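Local coordinates for 3-hydroxyisobutyrate dehydrogenase family protein (Geobacter sulfurreducens, PDB 3PDU) that probably reduces succinic semialdehyde to gamma-hydroxybutyrate using NADPH, as a member of the beta-hydroxyacid dehydrogenase family, at residues A[117-122]-A[135-140]; A[66-71]-A[96-101]. One frame throughout, in Å; residues are numbered along the deposited sequence.

Interaction 1. Residues A[117-122]-A[135-140]. With NAP (NADP nicotinamide-adenine-dinucleotide phosphate), chain I.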
ATOM      1  N   LEU A 117     -36.710  -0.395  -5.816  1.00 20.46           N
ATOM      2  CA  LEU A 117     -35.689  -0.377  -6.852  1.00 16.62           C
ATOM      3  C   LEU A 117     -34.501   0.388  -6.309  1.00 22.13           C
ATOM      4  O   LEU A 117     -34.679   1.449  -5.708  1.00 21.16           O
ATOM      5  CB  LEU A 117     -36.239   0.364  -8.079  1.00 19.28           C
ATOM      6  CG  LEU A 117     -35.394   0.393  -9.347  1.00 21.91           C
ATOM      7  CD1 LEU A 117     -35.453  -0.971 -10.026  1.00 16.05           C
ATOM      8  CD2 LEU A 117     -35.921   1.478 -10.289  1.00 20.02           C
ATOM      9  N   GLU A 118     -33.288  -0.132  -6.490  1.00 14.80           N
ATOM     10  CA  GLU A 118     -32.113   0.668  -6.165  1.00 19.97           C
ATOM     11  C   GLU A 118     -31.696   1.319  -7.471  1.00 20.71           C
ATOM     12  O   GLU A 118     -31.851   0.724  -8.537  1.00 18.01           O
ATOM     13  CB  GLU A 118     -30.984  -0.193  -5.577  1.00 18.36           C
ATOM     14  CG  GLU A 118     -30.357  -1.186  -6.563  1.00 17.65           C
ATOM     15  CD  GLU A 118     -29.174  -1.947  -5.974  1.00 20.61           C
ATOM     16  OE1 GLU A 118     -28.791  -1.668  -4.817  1.00 21.17           O
ATOM     17  OE2 GLU A 118     -28.628  -2.835  -6.666  1.00 21.30           O
ATOM     18  N   ALA A 119     -31.206   2.548  -7.410  1.00 20.11           N
ATOM     19  CA  ALA A 119     -30.771   3.213  -8.629  1.00 20.01           C
ATOM     20  C   ALA A 119     -29.675   4.242  -8.364  1.00 17.38           C
ATOM     21  O   ALA A 119     -29.865   5.439  -8.615  1.00 17.78           O
ATOM     22  CB  ALA A 119     -31.960   3.853  -9.345  1.00 18.75           C
ATOM     23  N   PRO A 120     -28.513   3.780  -7.874  1.00 16.89           N
ATOM     24  CA  PRO A 120     -27.408   4.718  -7.660  1.00 15.84           C
ATOM     25  C   PRO A 120     -26.969   5.279  -9.014  1.00 14.88           C
ATOM     26  O   PRO A 120     -27.288   4.703 -10.057  1.00 16.48           O
ATOM     27  CB  PRO A 120     -26.308   3.840  -7.040  1.00 15.55           C
ATOM     28  CG  PRO A 120     -26.634   2.429  -7.505  1.00 20.74           C
ATOM     29  CD  PRO A 120     -28.135   2.379  -7.584  1.00 17.88           C
ATOM     30  N   VAL A 121     -26.259   6.395  -9.009  1.00 18.55           N
ATOM     31  CA  VAL A 121     -25.924   7.052 -10.259  1.00 14.40           C
ATOM     32  C   VAL A 121     -24.431   7.306 -10.437  1.00 17.53           C
ATOM     33  O   VAL A 121     -23.682   7.428  -9.468  1.00 20.14           O
ATOM     34  CB  VAL A 121     -26.669   8.396 -10.386  1.00 15.42           C
ATOM     35  CG1 VAL A 121     -28.174   8.191 -10.249  1.00 15.08           C
ATOM     36  CG2 VAL A 121     -26.155   9.407  -9.346  1.00 16.32           C
ATOM     37  N   SER A 122     -24.002   7.392 -11.690  1.00 17.56           N
ATOM     38  CA  SER A 122     -22.655   7.839 -11.997  1.00 18.36           C
ATOM     39  C   SER A 122     -22.783   9.240 -12.606  1.00 21.71           C
ATOM     40  O   SER A 122     -23.567   9.450 -13.534  1.00 18.66           O
ATOM     41  CB  SER A 122     -21.986   6.857 -12.971  1.00 20.06           C
ATOM     42  OG  SER A 122     -20.670   7.260 -13.296  1.00 23.50           O
ATOM     43  N   ILE A 135     -27.892   6.212 -14.780  1.00 18.89           N
ATOM     44  CA  ILE A 135     -28.643   5.585 -13.703  1.00 17.81           C
ATOM     45  C   ILE A 135     -28.463   4.069 -13.743  1.00 17.81           C
ATOM     46  O   ILE A 135     -28.728   3.436 -14.771  1.00 20.31           O
ATOM     47  CB  ILE A 135     -30.132   5.994 -13.776  1.00 21.02           C
ATOM     48  CG1 ILE A 135     -30.251   7.506 -13.554  1.00 22.19           C
ATOM     49  CG2 ILE A 135     -30.959   5.233 -12.754  1.00 19.53           C
ATOM     50  CD1 ILE A 135     -31.628   8.067 -13.866  1.00 27.43           C
ATOM     51  N   LEU A 136     -27.993   3.509 -12.627  1.00 17.77           N
ATOM     52  CA  LEU A 136     -27.650   2.082 -12.518  1.00 19.43           C
ATOM     53  C   LEU A 136     -28.678   1.317 -11.684  1.00 22.34           C
ATOM     54  O   LEU A 136     -28.438   0.979 -10.526  1.00 19.14           O
ATOM     55  CB  LEU A 136     -26.276   1.935 -11.872  1.00 17.14           C
ATOM     56  CG  LEU A 136     -25.172   2.753 -12.558  1.00 19.83           C
ATOM     57  CD1 LEU A 136     -23.905   2.764 -11.719  1.00 22.33           C
ATOM     58  CD2 LEU A 136     -24.890   2.238 -13.975  1.00 19.33           C
ATOM     59  N   ALA A 137     -29.816   1.019 -12.282  1.00 23.01           N
ATOM     60  CA  ALA A 137     -30.939   0.478 -11.521  1.00 17.95           C
ATOM     61  C   ALA A 137     -30.907  -1.052 -11.406  1.00 21.80           C
ATOM     62  O   ALA A 137     -30.312  -1.740 -12.244  1.00 19.08           O
ATOM     63  CB  ALA A 137     -32.240   0.935 -12.147  1.00 20.39           C
ATOM     64  N   ALA A 138     -31.533  -1.559 -10.345  1.00 17.57           N
ATOM     65  CA  ALA A 138     -31.723  -2.996 -10.119  1.00 15.25           C
ATOM     66  C   ALA A 138     -32.872  -3.195  -9.137  1.00 23.89           C
ATOM     67  O   ALA A 138     -33.022  -2.434  -8.178  1.00 23.11           O
ATOM     68  CB  ALA A 138     -30.431  -3.648  -9.576  1.00 16.01           C
ATOM     69  N   GLY A 139     -33.688  -4.215  -9.382  1.00 22.09           N
ATOM     70  CA  GLY A 139     -34.842  -4.485  -8.548  1.00 21.43           C
ATOM     71  C   GLY A 139     -36.118  -4.566  -9.374  1.00 26.11           C
ATOM     72  O   GLY A 139     -36.113  -5.065 -10.497  1.00 24.90           O
ATOM     73  N   ASP A 140     -37.206  -4.042  -8.826  1.00 19.03           N
ATOM     74  CA  ASP A 140     -38.539  -4.261  -9.392  1.00 19.88           C
ATOM     75  C   ASP A 140     -38.704  -3.681 -10.800  1.00 22.63           C
ATOM     76  O   ASP A 140     -38.616  -2.474 -10.995  1.00 22.49           O
ATOM     77  CB  ASP A 140     -39.604  -3.704  -8.446  1.00 22.48           C
ATOM     78  CG  ASP A 140     -41.010  -4.022  -8.903  1.00 25.99           C
ATOM     79  OD1 ASP A 140     -41.430  -3.501  -9.953  1.00 29.32           O
ATOM     80  OD2 ASP A 140     -41.697  -4.795  -8.213  1.00 28.92           O
TER
HETATM   81  PA  NAP I 301     -24.587  15.423   0.675  1.00 23.05           P
HETATM   82  O1A NAP I 301     -23.613  15.240   1.765  1.00 21.29           O
HETATM   83  O2A NAP I 301     -24.599  16.783   0.110  1.00 22.17           O
HETATM   84  O5B NAP I 301     -26.057  15.000   1.129  1.00 21.12           O
HETATM   85  C5B NAP I 301     -26.345  13.902   1.953  1.00 20.90           C
HETATM   86  C4B NAP I 301     -27.854  13.893   2.200  1.00 17.54           C
HETATM   87  O4B NAP I 301     -28.163  12.846   3.111  1.00 20.01           O
HETATM   88  C3B NAP I 301     -28.367  15.188   2.845  1.00 21.66           C
HETATM   89  O3B NAP I 301     -29.697  15.392   2.400  1.00 21.08           O
HETATM   90  C2B NAP I 301     -28.397  14.839   4.324  1.00 17.60           C
HETATM   91  O2B NAP I 301     -29.348  15.519   5.105  1.00 21.47           O
HETATM   92  C1B NAP I 301     -28.813  13.386   4.232  1.00 16.23           C
HETATM   93  N9A NAP I 301     -28.474  12.619   5.435  1.00 22.27           N
HETATM   94  C8A NAP I 301     -27.236  12.279   5.910  1.00 22.05           C
HETATM   95  N7A NAP I 301     -27.421  11.553   7.045  1.00 18.40           N
HETATM   96  C5A NAP I 301     -28.743  11.419   7.276  1.00 19.05           C
HETATM   97  C6A NAP I 301     -29.464  10.775   8.271  1.00 21.86           C
HETATM   98  N6A NAP I 301     -28.833  10.113   9.248  1.00 21.73           N
HETATM   99  N1A NAP I 301     -30.838  10.833   8.231  1.00 21.65           N
HETATM  100  C2A NAP I 301     -31.490  11.506   7.216  1.00 20.32           C
HETATM  101  N3A NAP I 301     -30.765  12.142   6.231  1.00 19.87           N
HETATM  102  C4A NAP I 301     -29.414  12.094   6.268  1.00 19.96           C
HETATM  103  O3  NAP I 301     -24.219  14.297  -0.402  1.00 22.97           O
HETATM  104  PN  NAP I 301     -24.491  14.141  -1.971  1.00 19.45           P
HETATM  105  O1N NAP I 301     -23.255  14.520  -2.679  1.00 25.96           O
HETATM  106  O2N NAP I 301     -25.820  14.725  -2.285  1.00 17.42           O
HETATM  107  O5D NAP I 301     -24.581  12.536  -1.990  1.00 24.54           O
HETATM  108  C5D NAP I 301     -25.781  11.821  -1.798  1.00 20.82           C
HETATM  109  C4D NAP I 301     -25.512  10.399  -2.274  1.00 21.78           C
HETATM  110  O4D NAP I 301     -25.202  10.414  -3.654  1.00 21.11           O
HETATM  111  C3D NAP I 301     -24.282   9.815  -1.586  1.00 18.53           C
HETATM  112  O3D NAP I 301     -24.488   8.417  -1.446  1.00 20.04           O
HETATM  113  C2D NAP I 301     -23.157  10.037  -2.575  1.00 21.31           C
HETATM  114  O2D NAP I 301     -22.100   9.100  -2.427  1.00 19.17           O
HETATM  115  C1D NAP I 301     -23.937   9.826  -3.867  1.00 20.92           C
HETATM  116  N1N NAP I 301     -23.373  10.433  -5.073  1.00 22.84           N
HETATM  117  C2N NAP I 301     -22.807  11.678  -5.039  1.00 15.83           C
HETATM  118  C3N NAP I 301     -22.301  12.244  -6.214  1.00 23.48           C
HETATM  119  C7N NAP I 301     -21.697  13.629  -6.219  1.00 22.14           C
HETATM  120  O7N NAP I 301     -20.882  13.982  -7.294  1.00 27.36           O
HETATM  121  N7N NAP I 301     -21.901  14.494  -5.221  1.00 20.85           N
HETATM  122  C4N NAP I 301     -22.390  11.531  -7.407  1.00 23.83           C
HETATM  123  C5N NAP I 301     -22.989  10.271  -7.437  1.00 23.14           C
HETATM  124  C6N NAP I 301     -23.492   9.737  -6.256  1.00 27.40           C
HETATM  125  P2B NAP I 301     -28.940  16.873   5.877  1.00 23.61           P
HETATM  126  O1X NAP I 301     -29.875  16.939   7.049  1.00 20.56           O
HETATM  127  O2X NAP I 301     -27.488  16.790   6.297  1.00 22.06           O
HETATM  128  O3X NAP I 301     -29.117  18.047   4.960  1.00 21.11           O
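E118 and A138 face each other as a hydrogen-bonded antiparallel pair where strands 115-122 and 133-139 run side by side in the mixed sheet of the Rossmann-type cofactor domain. Each grips the other's backbone: E118 N donates to A138 O at 2.9 Å, and A138 N returns a bond to E118 O. That carbonyl also receives a CA-H...O contact from A137 CA at 3.1 Å. Past this pair strand 115-122 is interrupted at A119 and P120, and the proline has no N-H to give; its carbonyl still takes L136 N, at 2.9 Å and almost straight in line with the C=O. L136 O, by contrast, is buried with no partner in the model; P120 CD lies against it at 3.3 Å.

The E118 carboxylate leaves the sheet beside A138 CB. OE1 is bonded to S102 OG, while OE2 accepts from the backbone N of G165 and A168, so the buried acid is held by neutral donors. On the other face, A119 CB touches I135 CG2 at 3.8 Å, and V121 and I135 lie side by side. L117 has CG anti to its N (chi1 -174°), which brings CD1 over the peptide leaving A138. V121 O is taken by K171 NZ, and V121 CG2 rests 3.8 Å from C5N of the nicotinamide ring of NADP.

Interaction 2. Residues A[66-71]-A[96-101]. With NAP (NADP nicotinamide-adenine-dinucleotide phosphate), chain I.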
ATOM      1  N   ALA A  66     -26.754  10.232   2.204  1.00 18.83           N
ATOM      2  CA  ALA A  66     -25.296  10.216   2.304  1.00 16.94           C
ATOM      3  C   ALA A  66     -24.669   8.826   2.176  1.00 19.93           C
ATOM      4  O   ALA A  66     -23.721   8.633   1.414  1.00 20.80           O
ATOM      5  CB  ALA A  66     -24.856  10.860   3.620  1.00 18.77           C
ATOM      6  N   ASP A  67     -25.179   7.866   2.939  1.00 22.86           N
ATOM      7  CA  ASP A  67     -24.445   6.622   3.134  1.00 19.46           C
ATOM      8  C   ASP A  67     -25.341   5.525   3.698  1.00 18.87           C
ATOM      9  O   ASP A  67     -26.520   5.764   3.962  1.00 19.85           O
ATOM     10  CB  ASP A  67     -23.217   6.874   4.026  1.00 18.75           C
ATOM     11  CG  ASP A  67     -23.576   7.413   5.413  1.00 30.29           C
ATOM     12  OD1 ASP A  67     -24.764   7.426   5.792  1.00 21.36           O
ATOM     13  OD2 ASP A  67     -22.645   7.820   6.142  1.00 31.85           O
ATOM     14  N   PRO A  68     -24.796   4.305   3.863  1.00 17.21           N
ATOM     15  CA  PRO A  68     -25.638   3.228   4.377  1.00 13.69           C
ATOM     16  C   PRO A  68     -26.313   3.573   5.704  1.00 19.16           C
ATOM     17  O   PRO A  68     -27.468   3.219   5.886  1.00 18.10           O
ATOM     18  CB  PRO A  68     -24.652   2.068   4.549  1.00 19.76           C
ATOM     19  CG  PRO A  68     -23.643   2.310   3.464  1.00 18.38           C
ATOM     20  CD  PRO A  68     -23.477   3.809   3.423  1.00 18.15           C
ATOM     21  N   ALA A  69     -25.613   4.245   6.613  1.00 17.78           N
ATOM     22  CA  ALA A  69     -26.231   4.592   7.888  1.00 21.12           C
ATOM     23  C   ALA A  69     -27.449   5.492   7.679  1.00 25.50           C
ATOM     24  O   ALA A  69     -28.505   5.279   8.288  1.00 20.49           O
ATOM     25  CB  ALA A  69     -25.220   5.254   8.822  1.00 26.36           C
ATOM     26  N   ALA A  70     -27.301   6.507   6.827  1.00 19.41           N
ATOM     27  CA  ALA A  70     -28.422   7.404   6.531  1.00 23.11           C
ATOM     28  C   ALA A  70     -29.577   6.656   5.867  1.00 20.94           C
ATOM     29  O   ALA A  70     -30.749   6.848   6.229  1.00 19.42           O
ATOM     30  CB  ALA A  70     -27.973   8.568   5.647  1.00 17.35           C
ATOM     31  N   ALA A  71     -29.249   5.819   4.885  1.00 19.17           N
ATOM     32  CA  ALA A  71     -30.266   5.065   4.156  1.00 19.23           C
ATOM     33  C   ALA A  71     -31.051   4.164   5.096  1.00 21.20           C
ATOM     34  O   ALA A  71     -32.264   4.039   4.987  1.00 23.75           O
ATOM     35  CB  ALA A  71     -29.627   4.227   3.045  1.00 18.43           C
ATOM     36  N   THR A  96     -25.703   6.005  -2.770  1.00 17.40           N
ATOM     37  CA  THR A  96     -24.631   5.022  -2.944  1.00 21.04           C
ATOM     38  C   THR A  96     -24.398   4.292  -1.626  1.00 21.40           C
ATOM     39  O   THR A  96     -23.910   4.886  -0.671  1.00 15.79           O
ATOM     40  CB  THR A  96     -23.318   5.659  -3.448  1.00 19.01           C
ATOM     41  OG1 THR A  96     -23.537   6.225  -4.747  1.00 18.13           O
ATOM     42  CG2 THR A  96     -22.186   4.599  -3.551  1.00 12.68           C
ATOM     43  N   VAL A  97     -24.768   3.014  -1.588  1.00 15.45           N
ATOM     44  CA  VAL A  97     -24.657   2.187  -0.393  1.00 17.12           C
ATOM     45  C   VAL A  97     -24.127   0.811  -0.806  1.00 17.72           C
ATOM     46  O   VAL A  97     -23.964   0.528  -1.998  1.00 18.94           O
ATOM     47  CB  VAL A  97     -26.040   2.011   0.323  1.00 14.59           C
ATOM     48  CG1 VAL A  97     -26.597   3.368   0.829  1.00 17.77           C
ATOM     49  CG2 VAL A  97     -27.050   1.323  -0.601  1.00 15.71           C
ATOM     50  N   ASP A  98     -23.862  -0.048   0.168  1.00 18.90           N
ATOM     51  CA  ASP A  98     -23.458  -1.422  -0.138  1.00 17.99           C
ATOM     52  C   ASP A  98     -24.667  -2.276  -0.519  1.00 19.99           C
ATOM     53  O   ASP A  98     -25.811  -1.917  -0.218  1.00 18.98           O
ATOM     54  CB  ASP A  98     -22.782  -2.044   1.079  1.00 18.49           C
ATOM     55  CG  ASP A  98     -23.694  -2.087   2.280  1.00 23.18           C
ATOM     56  OD1 ASP A  98     -23.942  -1.021   2.896  1.00 23.43           O
ATOM     57  OD2 ASP A  98     -24.169  -3.190   2.613  1.00 25.30           O
ATOM     58  N   ASP A  99     -24.402  -3.419  -1.152  1.00 17.93           N
ATOM     59  CA  ASP A  99     -25.446  -4.327  -1.603  1.00 18.14           C
ATOM     60  C   ASP A  99     -26.199  -4.990  -0.451  1.00 19.01           C
ATOM     61  O   ASP A  99     -27.353  -5.362  -0.608  1.00 23.42           O
ATOM     62  CB  ASP A  99     -24.901  -5.391  -2.579  1.00 20.57           C
ATOM     63  CG  ASP A  99     -23.692  -6.146  -2.035  1.00 23.50           C
ATOM     64  OD1 ASP A  99     -22.919  -5.582  -1.238  1.00 29.49           O
ATOM     65  OD2 ASP A  99     -23.488  -7.308  -2.441  1.00 22.88           O
ATOM     66  N   GLU A 100     -25.566  -5.136   0.710  1.00 18.65           N
ATOM     67  CA  GLU A 100     -26.286  -5.719   1.845  1.00 20.35           C
ATOM     68  C   GLU A 100     -27.353  -4.757   2.375  1.00 22.13           C
ATOM     69  O   GLU A 100     -28.453  -5.173   2.749  1.00 20.04           O
ATOM     70  CB  GLU A 100     -25.316  -6.183   2.942  1.00 23.29           C
ATOM     71  CG  GLU A 100     -24.354  -7.263   2.433  1.00 31.53           C
ATOM     72  CD  GLU A 100     -23.685  -8.074   3.538  1.00 40.72           C
ATOM     73  OE1 GLU A 100     -23.171  -7.473   4.505  1.00 39.04           O
ATOM     74  OE2 GLU A 100     -23.653  -9.317   3.420  1.00 43.47           O
ATOM     75  N   THR A 101     -27.034  -3.469   2.381  1.00 17.60           N
ATOM     76  CA  THR A 101     -27.989  -2.432   2.780  1.00 17.39           C
ATOM     77  C   THR A 101     -29.172  -2.329   1.810  1.00 19.58           C
ATOM     78  O   THR A 101     -30.338  -2.354   2.228  1.00 18.93           O
ATOM     79  CB  THR A 101     -27.284  -1.053   2.928  1.00 20.36           C
ATOM     80  OG1 THR A 101     -26.384  -1.104   4.038  1.00 19.93           O
ATOM     81  CG2 THR A 101     -28.289   0.080   3.156  1.00 18.30           C
TER
HETATM   82  PA  NAP I 301     -24.587  15.423   0.675  1.00 23.05           P
HETATM   83  O1A NAP I 301     -23.613  15.240   1.765  1.00 21.29           O
HETATM   84  O2A NAP I 301     -24.599  16.783   0.110  1.00 22.17           O
HETATM   85  O5B NAP I 301     -26.057  15.000   1.129  1.00 21.12           O
HETATM   86  C5B NAP I 301     -26.345  13.902   1.953  1.00 20.90           C
HETATM   87  C4B NAP I 301     -27.854  13.893   2.200  1.00 17.54           C
HETATM   88  O4B NAP I 301     -28.163  12.846   3.111  1.00 20.01           O
HETATM   89  C3B NAP I 301     -28.367  15.188   2.845  1.00 21.66           C
HETATM   90  O3B NAP I 301     -29.697  15.392   2.400  1.00 21.08           O
HETATM   91  C2B NAP I 301     -28.397  14.839   4.324  1.00 17.60           C
HETATM   92  O2B NAP I 301     -29.348  15.519   5.105  1.00 21.47           O
HETATM   93  C1B NAP I 301     -28.813  13.386   4.232  1.00 16.23           C
HETATM   94  N9A NAP I 301     -28.474  12.619   5.435  1.00 22.27           N
HETATM   95  C8A NAP I 301     -27.236  12.279   5.910  1.00 22.05           C
HETATM   96  N7A NAP I 301     -27.421  11.553   7.045  1.00 18.40           N
HETATM   97  C5A NAP I 301     -28.743  11.419   7.276  1.00 19.05           C
HETATM   98  C6A NAP I 301     -29.464  10.775   8.271  1.00 21.86           C
HETATM   99  N6A NAP I 301     -28.833  10.113   9.248  1.00 21.73           N
HETATM  100  N1A NAP I 301     -30.838  10.833   8.231  1.00 21.65           N
HETATM  101  C2A NAP I 301     -31.490  11.506   7.216  1.00 20.32           C
HETATM  102  N3A NAP I 301     -30.765  12.142   6.231  1.00 19.87           N
HETATM  103  C4A NAP I 301     -29.414  12.094   6.268  1.00 19.96           C
HETATM  104  O3  NAP I 301     -24.219  14.297  -0.402  1.00 22.97           O
HETATM  105  PN  NAP I 301     -24.491  14.141  -1.971  1.00 19.45           P
HETATM  106  O1N NAP I 301     -23.255  14.520  -2.679  1.00 25.96           O
HETATM  107  O2N NAP I 301     -25.820  14.725  -2.285  1.00 17.42           O
HETATM  108  O5D NAP I 301     -24.581  12.536  -1.990  1.00 24.54           O
HETATM  109  C5D NAP I 301     -25.781  11.821  -1.798  1.00 20.82           C
HETATM  110  C4D NAP I 301     -25.512  10.399  -2.274  1.00 21.78           C
HETATM  111  O4D NAP I 301     -25.202  10.414  -3.654  1.00 21.11           O
HETATM  112  C3D NAP I 301     -24.282   9.815  -1.586  1.00 18.53           C
HETATM  113  O3D NAP I 301     -24.488   8.417  -1.446  1.00 20.04           O
HETATM  114  C2D NAP I 301     -23.157  10.037  -2.575  1.00 21.31           C
HETATM  115  O2D NAP I 301     -22.100   9.100  -2.427  1.00 19.17           O
HETATM  116  C1D NAP I 301     -23.937   9.826  -3.867  1.00 20.92           C
HETATM  117  N1N NAP I 301     -23.373  10.433  -5.073  1.00 22.84           N
HETATM  118  C2N NAP I 301     -22.807  11.678  -5.039  1.00 15.83           C
HETATM  119  C3N NAP I 301     -22.301  12.244  -6.214  1.00 23.48           C
HETATM  120  C7N NAP I 301     -21.697  13.629  -6.219  1.00 22.14           C
HETATM  121  O7N NAP I 301     -20.882  13.982  -7.294  1.00 27.36           O
HETATM  122  N7N NAP I 301     -21.901  14.494  -5.221  1.00 20.85           N
HETATM  123  C4N NAP I 301     -22.390  11.531  -7.407  1.00 23.83           C
HETATM  124  C5N NAP I 301     -22.989  10.271  -7.437  1.00 23.14           C
HETATM  125  C6N NAP I 301     -23.492   9.737  -6.256  1.00 27.40           C
HETATM  126  P2B NAP I 301     -28.940  16.873   5.877  1.00 23.61           P
HETATM  127  O1X NAP I 301     -29.875  16.939   7.049  1.00 20.56           O
HETATM  128  O2X NAP I 301     -27.488  16.790   6.297  1.00 22.06           O
HETATM  129  O3X NAP I 301     -29.117  18.047   4.960  1.00 21.11           O
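Two helix N-termini beside the NADP cofactor meet here, P68 in the first turn of helix 68-76 lying against V97 and D98 just ahead of helix 99-111. The pyrrolidine ring slides past V97, its CG 4.0 Å from V97 CB. V97 CG1, anti to its own carbonyl carbon (chi1 -63°), reaches the first turn of helix 68-76, 3.7 Å from P68 N and 3.9 Å from A71 CB. P68 CG also meets D98 OD1 at 3.4 Å.

D98 is the N-cap of helix 99-111, and its carboxylate does the capping: OD2 accepts from T101 N, which approaches from above the carboxylate plane, while T101 OG1 donates to D98 OD1 at 2.7 Å. D67 caps the other helix through OD1 and A70 N. Both turns follow parallel strands of the Rossmann-type domain, 60-63 and 90-93, at the strand ends where such folds bind their dinucleotide. T96 N donates to O3D of the nicotinamide ribose at 3.0 Å, and A66 O lies close to the same hydroxyl. A66 N makes a weak bond to O4B of the adenosine ribose, and A70 CB sits 3.3 Å from N7A of the adenine.

In the fold
Both interactions lie in the NADP-binding domain, their centres 13 Å apart; helix 99-111, which starts in interaction 2, leads into strand 115-122 of interaction 1. Interaction 1 is nearly all buried within the sheet, where backbone hydrogen bonds join neighbouring strands, and its L136 packs on V205 of the second subunit. Interaction 2, touched by no other chain, lies among loops and helix starts, with D67, P68 and D98 partly exposed; its segments meet through apolar and van der Waals contacts, and hydrogen bonds serve each helix cap or the cofactor. Segment 117-122 meets NADP at the nicotinamide through V121; T96 touches that ring and its ribose, and 66-71 reaches on to the adenosine ribose and adenine.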